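Local coordinates for protein citrate synthase (Metallosphaera sedula, PDB 6ABX) that probably catalyses the condensation of oxaloacetate with acetyl-CoA and water into citrate and CoA, the entry step of the tricarboxylic acid cycle, at residues A[257-261]-A[262-266]; A[279-282]-A[283-287]; A[311-314]-A[315-319]; A[288-291]-A[292-296]. One frame throughout, in Å; residues are numbered along the deposited sequence.

Contact 1: A[257-261]-A[262-266]; sequences KTMDP and RAKIL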
# COMPACT_ATOMS: atom_id res chain seq x y z
N LYS A 257 6.62 22.73 16.41
CA LYS A 257 6.93 23.05 17.80
C LYS A 257 6.24 24.36 18.17
O LYS A 257 6.58 25.00 19.14
CB LYS A 257 8.46 23.02 17.95
CG LYS A 257 9.06 21.61 17.91
CD LYS A 257 8.18 20.55 18.59
CE LYS A 257 8.67 19.12 18.52
NZ LYS A 257 9.27 18.78 17.20
N THR A 258 5.22 24.70 17.38
CA THR A 258 4.34 25.79 17.58
C THR A 258 3.02 25.43 16.88
O THR A 258 2.86 24.30 16.43
CB THR A 258 4.98 27.08 17.07
OG1 THR A 258 4.20 28.16 17.60
CG2 THR A 258 5.06 27.13 15.56
N MET A 259 2.09 26.37 16.86
CA MET A 259 0.76 26.19 16.21
C MET A 259 1.03 25.68 14.80
O MET A 259 1.89 26.22 14.13
CB MET A 259 0.02 27.53 16.13
CG MET A 259 -1.35 27.45 15.44
SD MET A 259 -2.67 27.28 16.65
CE MET A 259 -4.14 27.44 15.64
N ASP A 260 0.37 24.59 14.39
CA ASP A 260 0.46 24.12 13.01
C ASP A 260 -0.06 25.24 12.11
O ASP A 260 -1.15 25.75 12.28
CB ASP A 260 -0.35 22.84 12.90
CG ASP A 260 -0.45 22.14 11.56
OD1 ASP A 260 -0.22 22.77 10.50
OD2 ASP A 260 -0.71 20.94 11.60
N PRO A 261 0.67 25.66 11.05
CA PRO A 261 0.17 26.75 10.21
C PRO A 261 -1.18 26.42 9.54
O PRO A 261 -1.99 27.33 9.31
CB PRO A 261 1.23 26.88 9.11
CG PRO A 261 2.02 25.59 9.18
CD PRO A 261 1.97 25.14 10.63
N ARG A 262 -1.40 25.13 9.28
CA ARG A 262 -2.66 24.70 8.65
C ARG A 262 -3.80 24.91 9.63
O ARG A 262 -4.92 25.30 9.24
CB ARG A 262 -2.55 23.25 8.19
CG ARG A 262 -1.44 22.96 7.19
CD ARG A 262 -1.20 21.49 6.97
NE ARG A 262 -0.67 20.87 8.18
CZ ARG A 262 -0.44 19.57 8.32
NH1 ARG A 262 -0.14 19.09 9.52
NH2 ARG A 262 -0.63 18.76 7.29
N ALA A 263 -3.55 24.70 10.94
CA ALA A 263 -4.57 24.97 11.96
C ALA A 263 -4.89 26.47 12.07
O ALA A 263 -6.04 26.86 12.26
CB ALA A 263 -4.13 24.44 13.33
N LYS A 264 -3.86 27.30 12.02
CA LYS A 264 -4.03 28.75 12.08
C LYS A 264 -4.92 29.20 10.93
O LYS A 264 -5.83 30.04 11.10
CB LYS A 264 -2.67 29.41 11.99
CG LYS A 264 -2.68 30.92 12.10
CD LYS A 264 -1.30 31.44 12.52
CE LYS A 264 -1.14 31.52 14.03
NZ LYS A 264 -0.56 32.82 14.45
N ILE A 265 -4.66 28.66 9.74
CA ILE A 265 -5.39 29.09 8.56
C ILE A 265 -6.83 28.62 8.65
O ILE A 265 -7.79 29.38 8.40
CB ILE A 265 -4.70 28.63 7.26
CG1 ILE A 265 -3.32 29.29 7.12
CG2 ILE A 265 -5.58 28.87 6.08
CD1 ILE A 265 -2.45 28.66 6.08
N LEU A 266 -7.05 27.35 9.02
CA LEU A 266 -8.41 26.85 9.14
C LEU A 266 -9.21 27.66 10.16
O LEU A 266 -10.38 27.92 9.96
CB LEU A 266 -8.44 25.38 9.59
CG LEU A 266 -8.04 24.34 8.57
CD1 LEU A 266 -7.80 23.01 9.25
CD2 LEU A 266 -9.08 24.19 7.48
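D260 and R262 are joined by a two-pronged salt bridge where the loop runs into helix 261-270, and D260 is also the N-cap of that helix. The arginine comes side-on: NE of R262 reaches OD1 of D260 at 3.0 Å, and NH1 of R262 reaches OD2 of D260 at 2.8 Å. The NE bond is almost straight, lies in the guanidinium plane and uses the syn lone pair of OD1. The NH1 bond is tilted modestly from both planes, which stand 26° apart. OD1 of D260 takes a second bond, the capping one, from R262 N at 2.9 Å, arriving from above the carboxylate plane. A bend at chi3 of R262 (-67°) turns the guanidinium back onto the acid. OD2 of D260 also accepts from V306 N, while NH2 of R262 bonds to a bound citrate; R262 is an oxaloacetate-binding residue, and D260, behind it, probably holds its guanidinium in place. With an alanine in place of D260, R262 NE and NH1 would lose their carboxylate and the helix its cap, which would probably leave the guanidinium free to turn away from the ligand. Behind the cap the first helical bonds form: K264 N to D260 O at 3.1 Å, and I265 N to P261 O. CG1 of I265 rests 3.2 Å from that same O of P261. M259, bent at chi2 (96°), folds over the first turn, CE of M259 lying 3.8 Å from CB of A263 and 3.6 Å from K264 N.

Contact 2: A[279-282]-A[283-287]; sequences IKRL and FEIAN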
# COMPACT_ATOMS: atom_id res chain seq x y z
N ILE A 279 -23.12 24.56 14.87
CA ILE A 279 -21.77 24.77 14.45
C ILE A 279 -21.18 25.94 15.24
O ILE A 279 -20.02 25.94 15.62
CB ILE A 279 -21.70 24.97 12.92
CG1 ILE A 279 -22.20 23.74 12.16
CG2 ILE A 279 -20.31 25.39 12.51
CD1 ILE A 279 -21.52 22.42 12.51
N LYS A 280 -21.98 26.99 15.49
CA LYS A 280 -21.48 28.12 16.25
C LYS A 280 -21.01 27.66 17.65
O LYS A 280 -19.96 28.04 18.13
CB LYS A 280 -22.57 29.18 16.39
CG LYS A 280 -22.09 30.49 17.00
CD LYS A 280 -22.79 31.72 16.45
CE LYS A 280 -21.87 32.92 16.34
NZ LYS A 280 -21.44 33.37 17.68
N ARG A 281 -21.84 26.84 18.29
CA ARG A 281 -21.60 26.27 19.60
C ARG A 281 -20.31 25.45 19.56
O ARG A 281 -19.41 25.60 20.41
CB ARG A 281 -22.81 25.41 19.96
CG ARG A 281 -22.74 24.72 21.31
CD ARG A 281 -24.10 24.23 21.78
NE ARG A 281 -24.77 23.34 20.83
CZ ARG A 281 -24.45 22.04 20.62
NH1 ARG A 281 -25.31 21.28 19.97
NH2 ARG A 281 -23.30 21.51 21.02
N LEU A 282 -20.19 24.61 18.53
CA LEU A 282 -19.04 23.72 18.42
C LEU A 282 -17.76 24.51 18.21
O LEU A 282 -16.69 24.12 18.75
CB LEU A 282 -19.24 22.66 17.34
CG LEU A 282 -20.27 21.57 17.62
CD1 LEU A 282 -20.41 20.66 16.40
CD2 LEU A 282 -19.89 20.71 18.81
N PHE A 283 -17.81 25.62 17.47
CA PHE A 283 -16.66 26.47 17.34
C PHE A 283 -16.30 27.19 18.64
O PHE A 283 -15.12 27.37 18.90
CB PHE A 283 -16.83 27.49 16.21
CG PHE A 283 -16.37 26.94 14.89
CD1 PHE A 283 -15.03 26.98 14.56
CD2 PHE A 283 -17.27 26.35 14.01
CE1 PHE A 283 -14.60 26.45 13.36
CE2 PHE A 283 -16.83 25.80 12.81
CZ PHE A 283 -15.49 25.86 12.50
N GLU A 284 -17.30 27.67 19.38
CA GLU A 284 -17.06 28.30 20.70
C GLU A 284 -16.32 27.29 21.59
O GLU A 284 -15.30 27.66 22.22
CB GLU A 284 -18.39 28.74 21.32
CG GLU A 284 -19.02 29.90 20.57
CD GLU A 284 -20.42 30.33 20.98
OE1 GLU A 284 -21.03 29.66 21.86
OE2 GLU A 284 -20.91 31.33 20.41
N ILE A 285 -16.84 26.06 21.61
CA ILE A 285 -16.21 24.96 22.38
C ILE A 285 -14.76 24.78 21.95
O ILE A 285 -13.83 24.75 22.78
CB ILE A 285 -17.02 23.67 22.27
CG1 ILE A 285 -18.36 23.81 22.99
CG2 ILE A 285 -16.21 22.48 22.76
CD1 ILE A 285 -19.31 22.70 22.71
N ALA A 286 -14.50 24.66 20.63
CA ALA A 286 -13.17 24.40 20.14
C ALA A 286 -12.19 25.52 20.55
O ALA A 286 -11.04 25.29 20.95
CB ALA A 286 -13.25 24.22 18.63
N ASN A 287 -12.64 26.76 20.44
CA ASN A 287 -11.83 27.91 20.74
C ASN A 287 -11.43 27.91 22.23
O ASN A 287 -10.26 28.16 22.55
CB ASN A 287 -12.52 29.20 20.29
CG ASN A 287 -12.42 29.35 18.78
OD1 ASN A 287 -11.59 28.70 18.11
ND2 ASN A 287 -13.25 30.22 18.23
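I279 and F283, one turn apart on helix 277-297, lie side by side and point the same way: CG2 of I279 sits 3.5 Å from both CD2 and CE2 of F283. The carbonyl O of I279 meets the same ring in its plane, at the edge, 3.2 Å from CD2 of F283, while also accepting from F283 N. On the outer side K280 and E284 form a weak salt bridge, NZ of K280 standing 3.4 Å from OE2 of E284. CG of E284 lies beside its own backbone N (chi1 -69°), 3.2 Å from O of K280, and the chain beyond runs extended, so that it crosses the lysine obliquely near its end. An alanine at E284 would probably leave the ammonium of K280 without its mate and uncover O of K280. Regular bonds set the spacing, F283 N to I279 O at 2.9 Å and E284 N to K280 O at 3.0 Å being two of them. Beyond the helix, K275 makes a cation-pi contact with the F283 ring. I279, L282 and F283 face helix 310-316, L282 and I285 lean on F225 of helix 220-228, and F283 reaches A270 of helix 261-270.

Contact 3: A[311-314]-A[315-319]; sequences GLVF and YAMGF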
# COMPACT_ATOMS: atom_id res chain seq x y z
N GLY A 311 -11.76 18.49 11.12
CA GLY A 311 -13.00 17.72 11.19
C GLY A 311 -14.23 18.59 11.38
O GLY A 311 -15.26 18.40 10.74
N LEU A 312 -14.14 19.60 12.25
CA LEU A 312 -15.24 20.53 12.49
C LEU A 312 -15.61 21.33 11.24
O LEU A 312 -16.79 21.50 10.92
CB LEU A 312 -14.85 21.42 13.68
CG LEU A 312 -15.82 22.55 13.99
CD1 LEU A 312 -17.21 22.00 14.18
CD2 LEU A 312 -15.34 23.30 15.22
N VAL A 313 -14.61 21.78 10.49
CA VAL A 313 -14.84 22.50 9.21
C VAL A 313 -15.55 21.60 8.19
O VAL A 313 -16.54 22.03 7.63
CB VAL A 313 -13.52 23.07 8.65
CG1 VAL A 313 -13.65 23.52 7.21
CG2 VAL A 313 -13.00 24.19 9.54
N PHE A 314 -15.10 20.37 8.02
CA PHE A 314 -15.74 19.45 7.06
C PHE A 314 -17.15 19.08 7.52
O PHE A 314 -18.08 18.99 6.72
CB PHE A 314 -14.85 18.23 6.84
CG PHE A 314 -13.64 18.55 6.02
CD1 PHE A 314 -13.76 19.10 4.76
CD2 PHE A 314 -12.37 18.26 6.48
CE1 PHE A 314 -12.64 19.41 4.00
CE2 PHE A 314 -11.25 18.57 5.70
CZ PHE A 314 -11.39 19.19 4.50
N TYR A 315 -17.34 18.90 8.84
CA TYR A 315 -18.67 18.66 9.39
C TYR A 315 -19.60 19.85 9.10
O TYR A 315 -20.78 19.64 8.75
CB TYR A 315 -18.56 18.36 10.89
CG TYR A 315 -19.88 18.15 11.59
CD1 TYR A 315 -20.63 17.02 11.32
CD2 TYR A 315 -20.35 19.03 12.54
CE1 TYR A 315 -21.85 16.80 11.95
CE2 TYR A 315 -21.58 18.83 13.17
CZ TYR A 315 -22.33 17.71 12.87
OH TYR A 315 -23.52 17.44 13.49
N ALA A 316 -19.09 21.07 9.26
CA ALA A 316 -19.83 22.31 9.06
C ALA A 316 -20.33 22.39 7.61
O ALA A 316 -21.36 22.95 7.33
CB ALA A 316 -18.99 23.50 9.43
N MET A 317 -19.59 21.79 6.69
CA MET A 317 -19.98 21.85 5.32
C MET A 317 -20.88 20.71 4.86
O MET A 317 -21.35 20.77 3.72
CB MET A 317 -18.71 21.98 4.51
CG MET A 317 -18.29 23.41 4.71
SD MET A 317 -17.03 23.90 3.63
CE MET A 317 -15.92 22.52 3.91
N GLY A 318 -21.20 19.76 5.75
CA GLY A 318 -22.19 18.75 5.51
C GLY A 318 -21.67 17.36 5.33
O GLY A 318 -22.44 16.47 4.91
N PHE A 319 -20.37 17.09 5.62
CA PHE A 319 -19.88 15.73 5.59
C PHE A 319 -20.02 15.03 6.94
O PHE A 319 -19.69 15.65 7.94
CB PHE A 319 -18.39 15.78 5.21
CG PHE A 319 -18.12 16.32 3.82
CD1 PHE A 319 -18.20 15.46 2.74
CD2 PHE A 319 -17.78 17.64 3.61
CE1 PHE A 319 -17.93 15.93 1.47
CE2 PHE A 319 -17.48 18.10 2.34
CZ PHE A 319 -17.57 17.24 1.28
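M317 curls back over the last helical turn to touch V313 and F314. Its CG lies beside the backbone N, and a tight turn at chi3 (-49°) folds the methyl inward, so that CE of M317 ends 4.1 Å from CG1 of V313 and 4.1 Å from CD1 of F314. V313 and M317 run side by side in the same direction; F314 and M317 pass at a slant, and the methyl meets the F314 ring obliquely. The turn ends helix 310-316 in a Schellman motif: G318 takes a positive phi of 110°, F319 N bonds back to F314 O at 3.2 Å, and G318 N bonds to Y315 O at 3.0 Å. At these backbone angles a CB on G318 would press on O of M317, so the position suits glycine. F314 O accepts a weak bond from M317 N as well. The ring of F319 turns its edge to that same oxygen, O of F314 lying in the ring plane, 3.4 Å from CD2 of F319. The two aromatic side chains meet across the motif, CD2 of F319 coming 4.4 Å from CB of F314. Farther out, F324 meets the F314 ring, and F152 makes an edge-to-face contact with F319. CG of Y315 lies anti to the backbone N (chi1 178°); CB of Y315 rests 3.3 Å from O of G311, while the ring leads away from 311-314 and carries OH to a hydrogen bond with OE2 of E278.

Contact 4: A[288-291]-A[292-296]; sequences RVEE and IGIKI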
# COMPACT_ATOMS: atom_id res chain seq x y z
N ARG A 288 -12.40 27.60 23.09
CA ARG A 288 -12.11 27.49 24.53
C ARG A 288 -11.15 26.35 24.84
O ARG A 288 -10.22 26.54 25.63
CB ARG A 288 -13.39 27.37 25.36
CG ARG A 288 -14.20 28.65 25.43
CD ARG A 288 -15.65 28.35 25.70
NE ARG A 288 -16.34 29.32 26.54
CZ ARG A 288 -16.60 29.12 27.84
NH1 ARG A 288 -15.84 28.29 28.55
NH2 ARG A 288 -17.63 29.72 28.40
N VAL A 289 -11.33 25.17 24.21
CA VAL A 289 -10.41 24.10 24.40
C VAL A 289 -9.01 24.51 23.96
O VAL A 289 -7.99 24.22 24.63
CB VAL A 289 -10.84 22.82 23.65
CG1 VAL A 289 -9.75 21.78 23.67
CG2 VAL A 289 -12.14 22.26 24.19
N GLU A 290 -8.95 25.20 22.81
CA GLU A 290 -7.66 25.64 22.29
C GLU A 290 -6.94 26.54 23.30
O GLU A 290 -5.76 26.33 23.59
CB GLU A 290 -7.86 26.35 20.94
CG GLU A 290 -6.57 26.55 20.18
CD GLU A 290 -6.53 27.83 19.36
OE1 GLU A 290 -5.60 28.01 18.53
OE2 GLU A 290 -7.40 28.67 19.61
N GLU A 291 -7.68 27.49 23.88
CA GLU A 291 -7.14 28.48 24.85
C GLU A 291 -6.53 27.77 26.07
O GLU A 291 -5.39 28.05 26.45
CB GLU A 291 -8.21 29.45 25.33
CG GLU A 291 -8.74 30.38 24.26
CD GLU A 291 -9.87 31.32 24.68
OE1 GLU A 291 -10.64 30.99 25.63
OE2 GLU A 291 -10.00 32.40 24.04
N ILE A 292 -7.25 26.80 26.63
CA ILE A 292 -6.80 26.05 27.83
C ILE A 292 -5.61 25.17 27.49
O ILE A 292 -4.60 25.08 28.22
CB ILE A 292 -7.95 25.23 28.44
CG1 ILE A 292 -9.11 26.11 28.88
CG2 ILE A 292 -7.46 24.34 29.57
CD1 ILE A 292 -10.43 25.36 29.00
N GLY A 293 -5.70 24.46 26.35
CA GLY A 293 -4.66 23.62 25.87
C GLY A 293 -3.33 24.34 25.67
O GLY A 293 -2.24 23.83 26.02
N ILE A 294 -3.40 25.51 25.06
CA ILE A 294 -2.21 26.25 24.82
C ILE A 294 -1.62 26.72 26.16
O ILE A 294 -0.42 26.69 26.34
CB ILE A 294 -2.49 27.40 23.83
CG1 ILE A 294 -2.58 26.83 22.41
CG2 ILE A 294 -1.42 28.48 23.95
CD1 ILE A 294 -3.16 27.77 21.38
N LYS A 295 -2.44 27.10 27.14
CA LYS A 295 -1.85 27.52 28.45
C LYS A 295 -1.17 26.35 29.16
O LYS A 295 -0.11 26.50 29.84
CB LYS A 295 -2.93 28.10 29.35
CG LYS A 295 -3.39 29.49 28.93
CD LYS A 295 -3.96 30.29 30.06
CE LYS A 295 -5.22 29.71 30.63
NZ LYS A 295 -5.83 30.65 31.60
N ILE A 296 -1.76 25.16 29.08
CA ILE A 296 -1.24 24.04 29.81
C ILE A 296 -0.10 23.36 29.05
O ILE A 296 0.94 23.06 29.64
CB ILE A 296 -2.35 23.05 30.20
CG1 ILE A 296 -3.35 23.69 31.15
CG2 ILE A 296 -1.74 21.79 30.80
CD1 ILE A 296 -4.59 22.85 31.35
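E290 and I294 lie side by side on helix 277-297, pointing the same way one turn apart. CB of E290 points away from 292-296, but chi1 of -167° sets CG beside the carbonyl carbon, on the side of the following turn. There CG of E290 touches CD1 of I294 at 3.8 Å. A bend at chi2 (-146°) then carries the carboxylate past the same methyl: CD of E290 is 3.9 Å and OE1 of E290 3.8 Å from CD1 of I294. The other oxygen, OE2, turns to a salt bridge with NZ of K267, and a weak bond links it to OH of Y309. I294 also rests on the main chain of E290, its CG1 3.4 Å from the backbone O of E290. That O accepts from I294 N at 2.9 Å, nearly in line with the carbonyl. I292 likewise lays CG1 3.5 Å from O of R288, whose guanidinium leaves the helix for a salt bridge with E235. G293, bonded through its N to V289 O at 2.9 Å and having no side chain, lets the helix backbone come close to L248 and F251, two acetyl-CoA-binding residues. K295 lays CG against O of E291. Within this piece of helix the bonds are main-chain ones, and the side chains add apolar touches such as I294 on the stem of E290, while the charges of E290 and R288 are spent on tying the helix to its neighbours, helices 261-270 and 234-243.

How the contacts relate
Contacts 2 and 4 are successive pieces of helix 277-297, contact 2 mostly buried and contact 4 only partly so. Contact 2 meets contact 3 directly, I279 packing on Y315 and A316, and L282 and F283 on L312. Contact 4 touches contact 1 through OE1 of E290 and CE of M259. Contacts 1 and 3 are both largely buried and treat opposite helix ends: contact 1 starts helix 261-270 with a charged cap beside the citrate, whereas contact 3 closes helix 310-316 with glycine and apolar side chains. The two mid-helix contacts share repeating backbone bonds, but contact 2 pairs its charges weakly along the helix and contact 4 spends them on neighbouring helices.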